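Local coordinates for glucan-binding protein C, GbpC (PDB 5UQZ) that probably binds glucan at the cell surface of Streptococcus mutans and mediates both sucrose-dependent and sucrose-independent adherence, at residues Y156-S161 against G166-N171; I180-Q185 against I195-Q200; G56-A61 against E245-P250; Y300-M305 against A334-K339; I201-E206 against A218-S223. All blocks are in the same frame, centred on the assembly; numbering follows the deposited sequence. Where two conformers were deposited one is given.

Contact 1 of 5, residues Y156-S161 against G166-N171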
# COMPACT_ATOMS: atom_id res chain seq x y z
N TYR A 156 5.82 -8.66 -15.35
CA TYR A 156 4.44 -8.29 -15.04
C TYR A 156 3.55 -8.72 -16.20
O TYR A 156 3.89 -8.50 -17.37
CB TYR A 156 4.29 -6.75 -14.93
CG TYR A 156 5.20 -6.08 -13.94
CD1 TYR A 156 6.46 -5.62 -14.30
CD2 TYR A 156 4.74 -5.79 -12.67
CE1 TYR A 156 7.27 -4.89 -13.41
CE2 TYR A 156 5.54 -5.06 -11.76
CZ TYR A 156 6.78 -4.60 -12.14
OH TYR A 156 7.54 -3.91 -11.23
N THR A 157 2.38 -9.27 -15.86
CA THR A 157 1.39 -9.64 -16.88
C THR A 157 0.01 -9.18 -16.40
O THR A 157 -0.43 -9.58 -15.31
CB THR A 157 1.33 -11.15 -17.11
OG1 THR A 157 2.64 -11.60 -17.44
CG2 THR A 157 0.38 -11.49 -18.26
N LEU A 158 -0.65 -8.38 -17.22
CA LEU A 158 -2.03 -7.97 -16.91
C LEU A 158 -2.97 -9.11 -17.33
O LEU A 158 -2.97 -9.50 -18.50
CB LEU A 158 -2.35 -6.70 -17.70
CG LEU A 158 -3.74 -6.11 -17.44
CD1 LEU A 158 -3.88 -5.54 -16.03
CD2 LEU A 158 -4.04 -5.01 -18.46
N ASN A 159 -3.72 -9.68 -16.38
CA ASN A 159 -4.59 -10.81 -16.70
C ASN A 159 -6.00 -10.36 -17.04
O ASN A 159 -6.74 -11.08 -17.72
CB ASN A 159 -4.68 -11.77 -15.51
CG ASN A 159 -3.32 -12.27 -15.10
OD1 ASN A 159 -2.55 -12.76 -15.96
ND2 ASN A 159 -2.99 -12.11 -13.83
N SER A 160 -6.43 -9.22 -16.54
CA SER A 160 -7.77 -8.68 -16.76
C SER A 160 -7.77 -7.21 -16.38
O SER A 160 -6.88 -6.75 -15.64
CB SER A 160 -8.83 -9.43 -15.96
OG SER A 160 -8.68 -9.22 -14.54
N SER A 161 -8.77 -6.49 -16.88
CA SER A 161 -8.95 -5.08 -16.54
C SER A 161 -10.41 -4.82 -16.15
O SER A 161 -11.31 -5.63 -16.44
CB SER A 161 -8.61 -4.21 -17.76
OG SER A 161 -8.77 -2.86 -17.41
N GLY A 166 -9.29 -4.26 -22.51
CA GLY A 166 -8.18 -5.17 -22.20
C GLY A 166 -6.89 -4.44 -21.89
O GLY A 166 -5.82 -4.90 -22.29
N SER A 167 -6.98 -3.31 -21.18
CA SER A 167 -5.81 -2.46 -21.00
C SER A 167 -5.86 -1.82 -19.62
O SER A 167 -6.91 -1.78 -18.95
CB SER A 167 -5.78 -1.35 -22.05
OG SER A 167 -6.83 -0.41 -21.79
N ALA A 168 -4.70 -1.34 -19.19
CA ALA A 168 -4.66 -0.54 -17.97
C ALA A 168 -3.46 0.39 -18.11
O ALA A 168 -2.48 0.07 -18.78
CB ALA A 168 -4.49 -1.44 -16.73
N LEU A 169 -3.58 1.58 -17.51
CA LEU A 169 -2.50 2.54 -17.51
C LEU A 169 -1.58 2.28 -16.31
O LEU A 169 -2.06 2.11 -15.18
CB LEU A 169 -3.08 3.94 -17.46
CG LEU A 169 -2.07 5.09 -17.63
CD1 LEU A 169 -1.41 5.04 -19.01
CD2 LEU A 169 -2.77 6.43 -17.38
N VAL A 170 -0.27 2.38 -16.54
CA VAL A 170 0.74 2.05 -15.54
C VAL A 170 1.73 3.19 -15.41
O VAL A 170 2.25 3.69 -16.42
CB VAL A 170 1.51 0.76 -15.91
CG1 VAL A 170 2.67 0.51 -14.95
CG2 VAL A 170 0.54 -0.41 -15.89
N ASN A 171 2.02 3.57 -14.17
CA ASN A 171 3.19 4.36 -13.82
C ASN A 171 4.17 3.38 -13.17
O ASN A 171 3.88 2.83 -12.09
CB ASN A 171 2.76 5.45 -12.84
CG ASN A 171 3.84 6.45 -12.54
OD1 ASN A 171 4.92 6.49 -13.16
ND2 ASN A 171 3.53 7.32 -11.60
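Ser161 and Gly166 are the residues whose CA atoms lie nearest each other, 5.7 Å apart at the mouth of a short turn. Strand 156-160 leads into the turn and 167-171 out of it, the two separating with distance from it, and no backbone hydrogen bond joins them. Gly166 has a positive phi of 61°, a conformation that glycine adopts more readily than other residues.

Ser161 makes the polar contact. With its first torsion at -179°, OG lies beside the carbonyl carbon of its own residue and donates to Ser167 O at 2.6 Å. The approach is fairly straight along the carbonyl (C=O...OG angle 153°), with the donor tilted from the carbonyl plane. The same OG accepts the N-H of Asn163, two residues on, which is the bond of an ST turn, so a small hydroxyl can serve both sides of the bend.

The connection is a beta-arch, passing from one layer of a beta sandwich to the other: strand 151-160 belongs to the large antiparallel sheet and strand 167-172 to the four-stranded one. Between the layers, Leu158 supplies an apolar branch. Its CD2 lies 3.8 Å from Ala168 N and 4.0 Å from Ala168 CB, and the short alanine lets the leucine methyl come close to the opposite backbone. Ile195 and Val197 of the neighbouring strand also touch Leu158, while Ala168 also touches Ile182.

Contact 2 of 5, residues I180-Q185 against I195-Q200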
# COMPACT_ATOMS: atom_id res chain seq x y z
N ILE A 180 4.60 -0.65 -8.86
CA ILE A 180 3.76 -0.14 -9.94
C ILE A 180 2.51 0.51 -9.37
O ILE A 180 1.91 0.03 -8.39
CB ILE A 180 3.46 -1.35 -10.82
CG1 ILE A 180 2.74 -1.09 -12.06
CG2 ILE A 180 2.62 -2.40 -10.15
CD1 ILE A 180 2.44 -2.49 -12.75
N PHE A 181 2.07 1.56 -10.06
CA PHE A 181 0.77 2.18 -9.83
C PHE A 181 -0.04 1.93 -11.09
O PHE A 181 0.41 2.30 -12.18
CB PHE A 181 0.93 3.67 -9.51
CG PHE A 181 -0.22 4.28 -8.80
CD1 PHE A 181 0.00 5.05 -7.68
CD2 PHE A 181 -1.51 4.17 -9.30
CE1 PHE A 181 -1.05 5.66 -7.01
CE2 PHE A 181 -2.59 4.80 -8.61
CZ PHE A 181 -2.35 5.49 -7.47
N ILE A 182 -1.16 1.22 -10.99
CA ILE A 182 -1.94 0.79 -12.16
C ILE A 182 -3.40 1.16 -11.97
O ILE A 182 -3.93 1.15 -10.85
CB ILE A 182 -1.69 -0.71 -12.42
CG1 ILE A 182 -2.37 -1.19 -13.68
CG2 ILE A 182 -2.11 -1.59 -11.24
CD1 ILE A 182 -1.93 -2.58 -14.15
N GLY A 183 -4.06 1.49 -13.08
CA GLY A 183 -5.48 1.78 -12.98
C GLY A 183 -6.15 1.78 -14.34
O GLY A 183 -5.49 1.79 -15.38
N ALA A 184 -7.48 1.83 -14.31
CA ALA A 184 -8.28 1.88 -15.54
C ALA A 184 -9.67 2.37 -15.17
O ALA A 184 -10.08 2.31 -14.03
CB ALA A 184 -8.39 0.49 -16.14
N GLN A 185 -10.42 2.81 -16.20
CA GLN A 185 -11.84 3.06 -15.97
C GLN A 185 -12.52 1.78 -15.50
O GLN A 185 -12.09 0.66 -15.85
CB GLN A 185 -12.49 3.55 -17.28
CG GLN A 185 -14.00 3.81 -17.20
CD GLN A 185 -14.37 4.88 -16.13
OE1 GLN A 185 -14.33 4.62 -14.92
NE2 GLN A 185 -14.83 6.04 -16.60
N ILE A 195 -8.80 -5.45 -12.03
CA ILE A 195 -7.46 -5.41 -12.57
C ILE A 195 -6.69 -6.53 -11.85
O ILE A 195 -6.70 -6.60 -10.60
CB ILE A 195 -6.80 -4.04 -12.31
CG1 ILE A 195 -7.49 -2.96 -13.15
CG2 ILE A 195 -5.30 -4.07 -12.63
CD1 ILE A 195 -7.05 -1.54 -12.82
N SER A 196 -6.03 -7.38 -12.63
CA SER A 196 -5.28 -8.52 -12.08
C SER A 196 -3.91 -8.51 -12.73
O SER A 196 -3.83 -8.45 -13.96
CB SER A 196 -5.99 -9.81 -12.46
OG SER A 196 -5.16 -10.92 -12.13
N VAL A 197 -2.85 -8.57 -11.92
CA VAL A 197 -1.47 -8.53 -12.45
C VAL A 197 -0.69 -9.67 -11.79
O VAL A 197 -0.58 -9.72 -10.56
CB VAL A 197 -0.78 -7.18 -12.15
CG1 VAL A 197 0.68 -7.20 -12.64
CG2 VAL A 197 -1.51 -6.03 -12.83
N THR A 198 -0.11 -10.54 -12.61
CA THR A 198 0.82 -11.54 -12.12
C THR A 198 2.24 -11.00 -12.25
O THR A 198 2.61 -10.42 -13.28
CB THR A 198 0.68 -12.85 -12.92
OG1 THR A 198 -0.63 -13.37 -12.74
CG2 THR A 198 1.70 -13.90 -12.49
N MET A 199 3.01 -11.19 -11.18
CA MET A 199 4.38 -10.69 -11.14
C MET A 199 5.31 -11.80 -10.68
O MET A 199 4.93 -12.70 -9.93
CB MET A 199 4.53 -9.47 -10.31
CG MET A 199 3.88 -9.22 -9.13
SD MET A 199 4.02 -7.37 -8.69
CE MET A 199 5.78 -7.25 -8.42
N GLN A 200 6.58 -11.64 -11.08
CA GLN A 200 7.63 -12.50 -10.56
C GLN A 200 8.89 -11.67 -10.45
O GLN A 200 9.26 -10.97 -11.41
CB GLN A 200 7.86 -13.73 -11.45
CG GLN A 200 8.86 -14.66 -10.83
CD GLN A 200 9.06 -15.96 -11.64
OE1 GLN A 200 8.67 -16.05 -12.80
NE2 GLN A 200 9.69 -16.94 -11.01
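Ile182 and Ile195 meet where strands 180-184 and 195-200 face each other in roughly antiparallel directions, their axes approaching to 8.6 Å at an angle of 145°. That spacing is too wide for backbone pairing, and none is present. The strands belong to the two packed layers of a beta sandwich, 180-184 to the four-stranded sheet and 194-204 to the large one, so what joins them is an apolar interlayer contact.

Ile182 extends its longer branch across the gap. Both of its torsions are near 180° (chi1 -175°), which stretches CG1 and CD1 out in a chain. Its terminal CD1 reaches two branched residues of the other strand: Val197 CG2 at 3.7 Å and Ile195 CG2 at 4.0 Å. The two isoleucines lie side by side pointing opposite ways, so the tip of Ile182 meets the branch methyl of Ile195. Val197 instead crosses Ile182 at a slant. Branched aliphatic residues suit this layer because each can offer methyls at more than one point.

Ile327 and Leu158 also pack on Ile182, and Phe314 on Val197, extending the hydrophobic core to strands of both sheets. The bound calcium ion is about 10 Å from the side chain of Ile182, which takes no part in its site.

Farther along, the opposing strand carries small residues. Gly183, with no side chain, exposes its CA to Ile195, and Ala184 adds a single methyl. Ile195 CD1 consequently rests 3.7 Å from Gly183 CA, equally close to Ala184 N, and 4.1 Å from Ala184 CB.

Contact 3 of 5, residues G56-A61 against E245-P250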
# COMPACT_ATOMS: atom_id res chain seq x y z
N GLY A 56 6.71 -14.48 14.01
CA GLY A 56 8.01 -14.01 14.42
C GLY A 56 9.05 -14.09 13.32
O GLY A 56 10.10 -13.44 13.43
N ARG A 57 8.76 -14.83 12.24
CA ARG A 57 9.72 -14.90 11.15
C ARG A 57 9.97 -13.55 10.50
O ARG A 57 11.02 -13.37 9.90
CB ARG A 57 9.20 -15.88 10.09
CG ARG A 57 9.39 -17.32 10.50
CD ARG A 57 8.74 -18.33 9.53
NE ARG A 57 9.04 -18.02 8.11
CZ ARG A 57 10.21 -18.17 7.48
NH1 ARG A 57 11.23 -18.75 8.13
NH2 ARG A 57 10.37 -17.78 6.24
N VAL A 58 9.06 -12.58 10.63
CA VAL A 58 9.35 -11.25 10.06
C VAL A 58 10.67 -10.71 10.60
O VAL A 58 11.47 -10.12 9.86
CB VAL A 58 8.21 -10.26 10.35
CG1 VAL A 58 8.58 -8.86 9.89
CG2 VAL A 58 6.93 -10.74 9.69
N GLU A 59 10.89 -10.87 11.90
CA GLU A 59 12.14 -10.46 12.52
C GLU A 59 13.20 -11.56 12.45
O GLU A 59 14.36 -11.30 12.11
CB GLU A 59 11.85 -10.07 13.98
CG GLU A 59 13.02 -9.44 14.69
CD GLU A 59 12.60 -8.68 15.93
OE1 GLU A 59 11.52 -8.05 15.91
OE2 GLU A 59 13.37 -8.70 16.90
N LYS A 60 12.82 -12.79 12.74
CA LYS A 60 13.83 -13.82 12.95
C LYS A 60 14.40 -14.38 11.66
O LYS A 60 15.54 -14.88 11.68
CB LYS A 60 13.25 -14.94 13.84
CG LYS A 60 12.95 -14.47 15.27
CD LYS A 60 12.30 -15.60 16.16
CE LYS A 60 13.25 -16.76 16.43
NZ LYS A 60 14.36 -16.32 17.32
N ALA A 61 13.62 -14.39 10.59
CA ALA A 61 14.04 -15.07 9.38
C ALA A 61 14.49 -14.11 8.29
O ALA A 61 14.93 -14.57 7.24
CB ALA A 61 12.93 -15.93 8.81
N GLU A 245 4.55 -18.22 0.60
CA GLU A 245 3.91 -18.56 1.87
C GLU A 245 3.42 -17.32 2.60
O GLU A 245 4.19 -16.40 2.84
CB GLU A 245 4.89 -19.33 2.74
CG GLU A 245 4.30 -19.83 4.00
CD GLU A 245 5.19 -20.83 4.71
OE1 GLU A 245 4.77 -21.23 5.82
OE2 GLU A 245 6.26 -21.23 4.15
N PHE A 246 2.17 -17.33 3.04
CA PHE A 246 1.61 -16.20 3.77
C PHE A 246 2.22 -16.11 5.17
O PHE A 246 2.37 -17.12 5.84
CB PHE A 246 0.09 -16.39 3.91
CG PHE A 246 -0.61 -15.31 4.70
CD1 PHE A 246 -0.40 -13.97 4.47
CD2 PHE A 246 -1.60 -15.68 5.61
CE1 PHE A 246 -1.11 -13.01 5.15
CE2 PHE A 246 -2.32 -14.71 6.31
CZ PHE A 246 -2.06 -13.38 6.09
N VAL A 247 2.56 -14.89 5.59
CA VAL A 247 2.94 -14.57 6.95
C VAL A 247 1.89 -13.61 7.50
O VAL A 247 1.79 -12.45 7.07
CB VAL A 247 4.35 -13.97 7.01
CG1 VAL A 247 4.67 -13.60 8.44
CG2 VAL A 247 5.38 -14.97 6.44
N LYS A 248 1.09 -14.10 8.46
CA LYS A 248 0.03 -13.30 9.05
C LYS A 248 0.63 -12.23 9.95
O LYS A 248 1.51 -12.51 10.79
CB LYS A 248 -0.87 -14.26 9.84
CG LYS A 248 -1.93 -13.56 10.72
CD LYS A 248 -2.99 -12.84 9.90
CE LYS A 248 -3.90 -11.92 10.73
NZ LYS A 248 -4.45 -12.52 11.88
N ILE A 249 0.11 -11.01 9.87
CA ILE A 249 0.57 -9.90 10.72
C ILE A 249 -0.38 -9.78 11.90
O ILE A 249 -1.59 -9.66 11.69
CB ILE A 249 0.62 -8.59 9.93
CG1 ILE A 249 1.56 -8.69 8.70
CG2 ILE A 249 1.01 -7.43 10.87
CD1 ILE A 249 2.96 -8.88 9.03
N PRO A 250 0.09 -9.90 13.14
CA PRO A 250 -0.83 -9.84 14.30
C PRO A 250 -1.63 -8.56 14.32
O PRO A 250 -1.10 -7.47 14.08
CB PRO A 250 0.09 -9.92 15.52
CG PRO A 250 1.40 -10.12 15.01
CD PRO A 250 1.51 -10.03 13.53
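Val58 meets Val247 at a slant, the two beta-branched side chains touching through a single methyl from each. Val58 CG2 lies 3.9 Å from Val247 CG1. In Val247 it is the methyl anti to the backbone N (chi1 177°) that makes the contact, whereas in Val58 it is the one anti to the carbonyl carbon.

The same Val58 methyl has a second, looser neighbour in Ile249, whose CD1 stands 4.4 Å from Val58 CG2. The CB of Ile249 does not point at the helical segment, but a second torsion of -66° bends the end of the chain back, so its tip comes nearer than its base. Valine is a good fit on the helix turn, being compact enough for the backbones to come within 7.9 Å, measured from Val58 CA to Val247 CA, yet broad enough to touch two residues. No hydrogen bond spans the contact.

Arg57, next to Val58, lies at the margin of the contact, and its NH2 is held by Asn216 O and Thr306 OG1. Glu245 OE2 is 5.8 Å from Arg57 NH2, too far for a salt bridge; OE2 instead has a long, weak ion pair with Lys308.

The short helix 57-60 thus sits against 245-247, an outermost strand of the three-stranded antiparallel sheet, where it pairs with 303-306. Tyr45 of the long helix 3-51 packs on Val58, and Val335 and Val337 of the C-terminal loop also reach it.

Contact 4 of 5, residues Y300-M305 against A334-K339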
# COMPACT_ATOMS: atom_id res chain seq x y z
N TYR A 300 -2.26 -2.59 10.15
CA TYR A 300 -3.65 -3.00 10.19
C TYR A 300 -4.15 -3.41 8.81
O TYR A 300 -5.10 -4.20 8.73
CB TYR A 300 -4.49 -1.86 10.75
CG TYR A 300 -5.96 -2.10 10.75
CD1 TYR A 300 -6.54 -3.09 11.58
CD2 TYR A 300 -6.80 -1.32 9.97
CE1 TYR A 300 -7.91 -3.32 11.55
CE2 TYR A 300 -8.17 -1.51 9.98
CZ TYR A 300 -8.72 -2.51 10.77
OH TYR A 300 -10.10 -2.71 10.76
N GLY A 301 -3.58 -2.85 7.75
CA GLY A 301 -4.00 -3.19 6.41
C GLY A 301 -3.02 -4.09 5.68
O GLY A 301 -3.08 -4.17 4.45
N ALA A 302 -2.15 -4.79 6.40
CA ALA A 302 -1.01 -5.44 5.76
C ALA A 302 -0.98 -6.95 5.95
O ALA A 302 -1.41 -7.49 6.97
CB ALA A 302 0.28 -4.91 6.34
N GLY A 303 -0.42 -7.62 4.94
CA GLY A 303 0.05 -8.98 5.05
C GLY A 303 1.53 -9.01 4.73
O GLY A 303 2.17 -7.98 4.51
N ALA A 304 2.09 -10.21 4.66
CA ALA A 304 3.47 -10.41 4.24
C ALA A 304 3.59 -11.81 3.68
O ALA A 304 2.66 -12.61 3.79
CB ALA A 304 4.42 -10.26 5.42
N MET A 305 4.75 -12.09 3.08
CA MET A 305 4.99 -13.41 2.53
C MET A 305 6.44 -13.80 2.75
O MET A 305 7.33 -12.96 2.79
CB MET A 305 4.66 -13.53 1.05
CG MET A 305 5.43 -12.59 0.16
SD MET A 305 5.00 -12.92 -1.59
CE MET A 305 5.77 -11.50 -2.38
N ALA A 334 10.17 -4.06 3.57
CA ALA A 334 9.68 -3.27 4.71
C ALA A 334 8.29 -3.74 5.13
O ALA A 334 7.26 -3.13 4.82
CB ALA A 334 9.71 -1.81 4.36
N VAL A 335 8.27 -4.85 5.82
CA VAL A 335 7.02 -5.40 6.33
C VAL A 335 6.45 -4.49 7.41
O VAL A 335 7.17 -4.04 8.30
CB VAL A 335 7.30 -6.83 6.85
CG1 VAL A 335 6.02 -7.44 7.46
CG2 VAL A 335 7.86 -7.72 5.73
N ALA A 336 5.14 -4.25 7.34
CA ALA A 336 4.42 -3.41 8.30
C ALA A 336 3.97 -4.29 9.47
O ALA A 336 3.08 -5.13 9.32
CB ALA A 336 3.21 -2.80 7.59
N VAL A 337 4.56 -4.05 10.64
CA VAL A 337 4.24 -4.81 11.85
C VAL A 337 3.72 -3.86 12.92
O VAL A 337 3.98 -2.64 12.86
CB VAL A 337 5.44 -5.62 12.38
CG1 VAL A 337 5.83 -6.68 11.35
CG2 VAL A 337 6.58 -4.69 12.73
N PRO A 338 3.01 -4.36 13.92
CA PRO A 338 2.59 -3.47 15.02
C PRO A 338 3.80 -2.91 15.75
O PRO A 338 4.81 -3.60 15.94
CB PRO A 338 1.82 -4.40 15.94
CG PRO A 338 1.66 -5.66 15.30
CD PRO A 338 2.53 -5.75 14.09
N LYS A 339 3.66 -1.66 16.21
CA LYS A 339 4.72 -0.93 16.88
C LYS A 339 4.23 -0.53 18.26
O LYS A 339 3.05 -0.69 18.63
CB LYS A 339 5.08 0.34 16.09
CG LYS A 339 5.39 0.13 14.64
CD LYS A 339 6.64 -0.57 14.41
CE LYS A 339 6.84 -0.78 12.92
NZ LYS A 339 8.19 -1.38 12.67
O HOH W 1 3.72 -5.60 5.14
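Val335 and Ala304 make one of two methyl contacts between the loop 334-339 and the segment 300-305. From Val335 CB the side chain forks. With chi1 at 178°, CG1 is set anti to the backbone N and comes 3.8 Å from Ala304 CB. The same CG1 also packs on Ile249 and Val58, so one methyl is shared by a strand, a loop and a helix. The other branch, CG2, turns to Ile219 of the adjacent strand 219-222. A branched residue is apt here, since its two methyls serve different neighbours.

The second contact is made by two alanines, with Ala302 CB 3.8 Å from Ala336 CB. Their size lets the main chains run close, Ala302 CA lying 6.3 Å from Ala336 CA. Between the two contacts the backbones are linked by a water that donates to Gly303 O and accepts from Ala336 N, each at 2.9 Å. Ala336 O, by contrast, is buried here with no polar partner in the model.

Strand 303-306 is the middle strand of a three-stranded antiparallel sheet, and Ala304 is joined to Val247 by a backbone hydrogen bond. The side chain of Ala302 is about 7 Å from that of the calcium ligand Ser224. An irregular C-terminal segment thus packs on the face of a small sheet beside the calcium site, a water bridging Gly303 and Ala336.

Contact 5 of 5, residues I201-E206 against A218-S223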
# COMPACT_ATOMS: atom_id res chain seq x y z
N ILE A 201 9.57 -11.74 -9.30
CA ILE A 201 10.78 -10.97 -9.01
C ILE A 201 11.97 -11.90 -8.94
O ILE A 201 11.91 -12.94 -8.27
CB ILE A 201 10.62 -10.25 -7.66
CG1 ILE A 201 9.40 -9.32 -7.66
CG2 ILE A 201 11.91 -9.47 -7.34
CD1 ILE A 201 9.03 -8.81 -6.25
N ILE A 202 13.06 -11.53 -9.62
CA ILE A 202 14.30 -12.28 -9.55
C ILE A 202 15.40 -11.30 -9.12
O ILE A 202 15.53 -10.21 -9.70
CB ILE A 202 14.67 -12.91 -10.91
CG1 ILE A 202 13.60 -13.93 -11.35
CG2 ILE A 202 16.02 -13.61 -10.81
CD1 ILE A 202 13.82 -14.45 -12.72
N PHE A 203 16.15 -11.67 -8.08
CA PHE A 203 17.29 -10.89 -7.62
C PHE A 203 18.57 -11.52 -8.17
O PHE A 203 18.69 -12.74 -8.22
CB PHE A 203 17.34 -10.90 -6.09
CG PHE A 203 16.09 -10.35 -5.44
CD1 PHE A 203 15.84 -8.96 -5.43
CD2 PHE A 203 15.16 -11.19 -4.84
CE1 PHE A 203 14.73 -8.44 -4.80
CE2 PHE A 203 14.06 -10.66 -4.20
CZ PHE A 203 13.83 -9.30 -4.17
N TYR A 204 19.57 -10.69 -8.48
CA TYR A 204 20.83 -11.18 -9.01
C TYR A 204 21.98 -10.75 -8.10
O TYR A 204 21.96 -9.64 -7.54
CB TYR A 204 21.12 -10.60 -10.43
CG TYR A 204 20.10 -11.00 -11.45
CD1 TYR A 204 18.87 -10.37 -11.53
CD2 TYR A 204 20.39 -12.00 -12.38
CE1 TYR A 204 17.94 -10.74 -12.48
CE2 TYR A 204 19.46 -12.35 -13.37
CZ TYR A 204 18.23 -11.71 -13.39
OH TYR A 204 17.30 -12.01 -14.36
N ASP A 205 22.97 -11.65 -7.96
CA ASP A 205 24.16 -11.37 -7.19
C ASP A 205 25.18 -10.57 -8.00
O ASP A 205 24.95 -10.18 -9.15
CB ASP A 205 24.72 -12.66 -6.60
CG ASP A 205 25.31 -13.61 -7.63
OD1 ASP A 205 25.66 -13.21 -8.77
OD2 ASP A 205 25.45 -14.82 -7.31
N GLU A 206 26.34 -10.28 -7.38
CA GLU A 206 27.30 -9.39 -8.03
C GLU A 206 27.95 -10.03 -9.23
O GLU A 206 28.48 -9.33 -10.09
CB GLU A 206 28.32 -8.84 -7.03
CG GLU A 206 27.68 -7.82 -6.02
CD GLU A 206 27.12 -6.53 -6.69
OE1 GLU A 206 27.76 -5.99 -7.60
OE2 GLU A 206 26.05 -6.03 -6.27
N ALA A 218 13.59 -14.52 2.40
CA ALA A 218 13.11 -13.30 1.75
C ALA A 218 11.71 -13.02 2.27
O ALA A 218 10.72 -13.53 1.74
CB ALA A 218 13.14 -13.42 0.23
N ILE A 219 11.59 -12.16 3.29
CA ILE A 219 10.28 -11.80 3.81
C ILE A 219 9.89 -10.50 3.15
O ILE A 219 10.61 -9.50 3.24
CB ILE A 219 10.27 -11.69 5.35
CG1 ILE A 219 10.97 -12.89 6.02
CG2 ILE A 219 8.79 -11.58 5.82
CD1 ILE A 219 10.46 -14.25 5.62
N MET A 220 8.76 -10.50 2.45
CA MET A 220 8.36 -9.34 1.66
C MET A 220 7.00 -8.84 2.10
O MET A 220 6.12 -9.59 2.53
CB MET A 220 8.37 -9.70 0.19
CG MET A 220 9.78 -10.07 -0.25
SD MET A 220 10.05 -10.13 -2.00
CE MET A 220 9.99 -8.38 -2.35
N SER A 221 6.82 -7.55 1.96
CA SER A 221 5.61 -6.88 2.40
C SER A 221 4.49 -7.05 1.39
O SER A 221 4.71 -7.04 0.18
CB SER A 221 5.90 -5.40 2.59
OG SER A 221 6.29 -4.81 1.36
N LEU A 222 3.26 -7.15 1.90
CA LEU A 222 2.04 -7.05 1.10
C LEU A 222 1.15 -6.08 1.88
O LEU A 222 0.09 -6.43 2.44
CB LEU A 222 1.40 -8.44 0.92
CG LEU A 222 2.31 -9.41 0.14
CD1 LEU A 222 1.81 -10.83 0.21
CD2 LEU A 222 2.53 -8.97 -1.32
N SER A 223 1.58 -4.83 1.92
CA SER A 223 0.90 -3.81 2.69
C SER A 223 -0.24 -3.19 1.90
O SER A 223 -0.42 -3.42 0.70
CB SER A 223 1.90 -2.73 3.08
OG SER A 223 2.96 -3.29 3.85
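Met220 bridges two sheets of the fold: it belongs to strand 219-222, an outermost strand of the three-stranded sheet, and its end reaches Ile201 and Phe203 on strand 194-204 of the large antiparallel sheet. The backbones are widely separated, with Ile201 CA 11.1 Å from Met220 CA, so long side chains are needed to span the gap.

Methionine is suited to this, being unbranched and flexible. Its CG lies beside the backbone N, chi2 is extended, and the chain then bends about the CG-SD bond (chi3 72°), which brings CE against both partners, on adjoining sides. Ile201 and Met220 meet end to end, Ile201 CD1 4.0 Å from Met220 CE. The same methyl, Met220 CE, stands 4.3 Å from Phe203 CZ, at the ring edge and near the ring plane, so it touches the rim of the phenyl group and does not lie over a face.

One face of that ring is used within its own strand. Ile201 CG2 sits 3.7 Å above the plane of the Phe203 ring, displaced to its rim. Ile201 therefore does two jobs, CD1 meeting the methionine while CG2 packs on the phenylalanine.

Around this cluster, Phe66 meets the Phe203 ring edge-to-face, and Leu64 of strand 64-65 touches both Phe203 and Met220. Val152 and Ile154 of the neighbouring strand 151-160 pack on Ile201, and Met305 of strand 303-306 packs on Met220.

From the N terminus, the chain leaves helix 3-51 and enters 56-61, whose partner 245-250 comes more than 180 residues later; contact 3 thus closes the longest loop. Nested inside it, in series and without crossing, are contacts 1, 2 and 5. Contacts 1 and 2 adjoin, joining the large sheet to the four-stranded one, and contact 5 continues along strand 194-204 from contact 2 to reach the three-stranded sheet. Contact 4 opens after contact 3 has closed and brings the C-terminal segment onto that sheet, where backbone bonds of strand 303-306 connect it with contacts 3 and 5. Both sandwich layers and the small sheet are so tied together.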